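Local coordinates for protein D-isomer specific 2-hydroxyacid dehydrogenase NAD-binding (Xanthobacter autotrophicus, PDB 4XA8) that binds NADPH and probably catalyses the NAD(P)-dependent interconversion of D-2-hydroxyacids and 2-oxoacids, at residues G214-N217 with A218-A222; S270-W273 with A274-N277. All coordinates share one frame; numbering follows the deposited sequence.

Interaction 1: residues G214-N217 with A218-A222; sequences GLMN and AERLA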
# COMPACT_ATOMS: atom_id res chain seq x y z
N GLY A 214 15.50 21.74 7.21
CA GLY A 214 14.56 22.75 6.72
C GLY A 214 14.55 23.02 5.21
O GLY A 214 14.10 24.09 4.77
N LEU A 215 15.01 22.08 4.40
CA LEU A 215 15.01 22.30 2.95
C LEU A 215 13.58 22.40 2.40
O LEU A 215 13.33 23.20 1.51
CB LEU A 215 15.76 21.19 2.26
CG LEU A 215 15.96 21.30 0.74
CD1 LEU A 215 17.14 22.17 0.42
CD2 LEU A 215 16.17 19.93 0.12
N MET A 216 12.66 21.56 2.89
CA MET A 216 11.25 21.64 2.48
C MET A 216 10.56 22.67 3.39
O MET A 216 9.82 22.33 4.29
CB MET A 216 10.58 20.26 2.50
CG MET A 216 11.05 19.30 1.39
SD MET A 216 11.01 20.03 -0.30
CE MET A 216 9.23 20.20 -0.35
N ASN A 217 10.88 23.94 3.13
CA ASN A 217 10.31 25.11 3.79
C ASN A 217 9.09 25.65 3.01
O ASN A 217 8.68 25.07 2.00
CB ASN A 217 11.38 26.20 3.94
CG ASN A 217 11.95 26.68 2.58
OD1 ASN A 217 11.38 26.45 1.51
ND2 ASN A 217 13.04 27.38 2.65
N ALA A 218 8.52 26.77 3.45
CA ALA A 218 7.37 27.34 2.73
C ALA A 218 7.67 27.60 1.24
O ALA A 218 6.85 27.30 0.39
CB ALA A 218 6.92 28.63 3.40
N GLU A 219 8.82 28.18 0.93
CA GLU A 219 9.15 28.47 -0.46
C GLU A 219 9.16 27.21 -1.36
O GLU A 219 8.63 27.23 -2.48
CB GLU A 219 10.50 29.17 -0.51
CG GLU A 219 10.94 29.62 -1.89
CD GLU A 219 12.33 30.20 -1.86
OE1 GLU A 219 12.54 31.11 -1.05
OE2 GLU A 219 13.21 29.72 -2.60
N ARG A 220 9.75 26.12 -0.87
CA ARG A 220 9.84 24.86 -1.64
C ARG A 220 8.51 24.14 -1.73
O ARG A 220 8.18 23.56 -2.78
CB ARG A 220 10.85 23.90 -1.02
CG ARG A 220 12.26 24.07 -1.61
CD ARG A 220 12.88 25.34 -1.18
NE ARG A 220 14.25 25.53 -1.63
CZ ARG A 220 15.34 25.43 -0.85
NH1 ARG A 220 15.26 25.07 0.43
NH2 ARG A 220 16.53 25.70 -1.35
N LEU A 221 7.77 24.10 -0.63
CA LEU A 221 6.42 23.57 -0.68
C LEU A 221 5.51 24.28 -1.72
O LEU A 221 4.65 23.64 -2.36
CB LEU A 221 5.78 23.64 0.71
CG LEU A 221 6.32 22.72 1.82
CD1 LEU A 221 5.65 23.11 3.14
CD2 LEU A 221 6.06 21.26 1.50
N ALA A 222 5.67 25.60 -1.85
CA ALA A 222 4.89 26.36 -2.80
C ALA A 222 5.23 26.00 -4.26
O ALA A 222 4.41 26.24 -5.14
CB ALA A 222 5.06 27.84 -2.55

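Interaction 2: residues S270-W273 with A274-N277; sequences SPLW and AMDN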
# COMPACT_ATOMS: atom_id res chain seq x y z
N SER A 270 -0.97 18.48 18.43
CA SER A 270 -0.72 18.73 17.04
C SER A 270 -2.01 18.74 16.23
O SER A 270 -2.83 17.84 16.35
CB SER A 270 0.22 17.65 16.47
OG SER A 270 0.38 17.80 15.06
N PRO A 271 -2.14 19.69 15.30
CA PRO A 271 -3.31 19.71 14.40
C PRO A 271 -3.33 18.55 13.38
O PRO A 271 -4.37 18.25 12.80
CB PRO A 271 -3.19 21.06 13.70
CG PRO A 271 -1.74 21.38 13.75
CD PRO A 271 -1.18 20.76 14.99
N LEU A 272 -2.21 17.89 13.20
CA LEU A 272 -2.13 16.75 12.29
C LEU A 272 -2.99 15.55 12.68
O LEU A 272 -3.57 14.87 11.80
CB LEU A 272 -0.67 16.33 12.12
CG LEU A 272 0.29 17.35 11.58
CD1 LEU A 272 1.73 16.90 11.76
CD2 LEU A 272 0.05 17.64 10.12
N TRP A 273 -3.16 15.30 13.97
CA TRP A 273 -3.94 14.13 14.39
C TRP A 273 -5.38 14.15 13.83
O TRP A 273 -5.88 13.12 13.35
CB TRP A 273 -4.04 14.00 15.91
CG TRP A 273 -2.79 13.69 16.67
CD1 TRP A 273 -2.10 14.55 17.47
CD2 TRP A 273 -2.11 12.43 16.76
NE1 TRP A 273 -1.03 13.91 18.04
CE2 TRP A 273 -1.02 12.60 17.62
CE3 TRP A 273 -2.33 11.15 16.20
CZ2 TRP A 273 -0.15 11.55 17.95
CZ3 TRP A 273 -1.46 10.13 16.50
CH2 TRP A 273 -0.39 10.34 17.37
N ALA A 274 -6.05 15.30 13.93
CA ALA A 274 -7.46 15.36 13.56
C ALA A 274 -7.69 15.65 12.11
O ALA A 274 -8.82 15.72 11.69
CB ALA A 274 -8.20 16.40 14.41
N MET A 275 -6.64 15.80 11.31
CA MET A 275 -6.84 16.06 9.89
C MET A 275 -7.24 14.79 9.13
O MET A 275 -6.44 13.86 9.02
CB MET A 275 -5.58 16.64 9.28
CG MET A 275 -5.25 18.00 9.79
SD MET A 275 -3.93 18.77 8.82
CE MET A 275 -3.75 20.18 9.88
N ASP A 276 -8.44 14.79 8.59
CA ASP A 276 -8.98 13.75 7.74
C ASP A 276 -8.13 13.35 6.56
O ASP A 276 -8.19 12.19 6.11
CB ASP A 276 -10.31 14.21 7.14
CG ASP A 276 -11.49 13.63 7.81
OD1 ASP A 276 -11.36 12.46 8.23
OD2 ASP A 276 -12.55 14.30 7.88
N ASN A 277 -7.40 14.32 6.01
CA ASN A 277 -6.53 14.09 4.84
C ASN A 277 -5.05 13.81 5.11
O ASN A 277 -4.22 13.85 4.20
CB ASN A 277 -6.67 15.26 3.89
CG ASN A 277 -6.33 16.57 4.54
OD1 ASN A 277 -6.45 16.71 5.76
ND2 ASN A 277 -5.96 17.53 3.76
O HOH W 1 -5.47 17.33 15.94

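Interaction 1: residues G214-N217 with A218-A222
Asn217 caps the helix that starts at Ala218: its OD1 accepts from Arg220 N at 2.9 Å, with a nearly straight N-H (163°) pointing almost along the amide C=O. The torsion behind this is chi1 61°, which sets CG between the backbone N and the carbonyl carbon and swings the amide back over the open first turn. Asn217 also supplies the first regular helical bond, from Leu221 N to Asn217 O at 2.9 Å, so side chain and backbone of one residue take up successive N-H groups. The Arg220 side chain then runs back to the loop. Bent at chi2, it passes CD within 3.3 Å of Asn217 OD1 and delivers NH1 to Leu215 O at 2.9 Å. That bond lies on a lone pair of the carbonyl but is strongly bent at the hydrogen (137°). The same Leu215 O takes a weak bond from Asn217 N, closing an inverse gamma turn centred on Met216. CD1 of Leu215 comes up beside the charged end, 3.5 Å from Arg220 NH1, the two side chains crossing at about a right angle. Met216 lays SD 3.9 Å from Arg220 CB, its CE meeting Leu221 CD2 at 3.8 Å. Leu221 packs on Ala243 of helix 241-250, while Arg220 rests on Leu192 and Leu196. The chemistry is that of an N-cap reinforced by a second tie: the amide oxygen serves the helix start, and the guanidinium ties that start to the gamma turn and probably lends its carbonyl some polarisation.

Interaction 2: residues S270-W273 with A274-N277
The Leu272 peptide is met on its face: Met275 N donates to Leu272 O at 3.2 Å from well above the carbonyl plane, 67° out of it, closing a type I turn from Leu272 to Met275. Trp273 keeps its indole turned from this contact, its edge atom NE1 bonded to Pro267 O. Pro271 and Met275 meet ring to chain end, with CB of the proline ring 4.0 Å from Met275 CE. Met275 reaches there with an extended chain (chi2 -169°, chi3 -173°) running alongside the Pro271 peptide, and its CG comes as near as 3.1 Å to Pro271 O, a tight approach. Replacing Met275 by an alanine would probably cost the Pro271 ring its CE contact and open a gap beside the Pro271 carbonyl. An earlier type I turn, Ser270 to Trp273, overlaps the other; its own backbone bond is weak, and Ser270 OG accepts from Leu272 N in an ST turn. One water joins Ser270 O to Ala274 N, donating to the first and accepting from the second. The loop lies between strands 253-258 and 278-280, with Pro271 and Leu272 against Ile245 of helix 241-250 and Trp273 O bonded to Gln129 of the second subunit.

Overall arrangement
Both contacts belong to the NAD-binding domain, whose parallel seven-stranded sheet has the Rossmann-type arrangement. Interaction 1 comes first along the chain, at the entry to helix 218-223, after strand 201-204 and ahead of strand 228-232; interaction 2 follows in the loop between strands 253-258 and 278-280, the last at an outer edge of the sheet. Their centres are about 20 Å apart and they do not touch, yet helix 241-250 packs against both. Interaction 1 lies nearer a residue that binds NADPH: Leu215 and Arg175 side chains are about 8 Å apart, against about 11 Å between those of Trp273 and Asp259. Interaction 2 touches the second subunit through Trp273, whereas no other chain touches interaction 1.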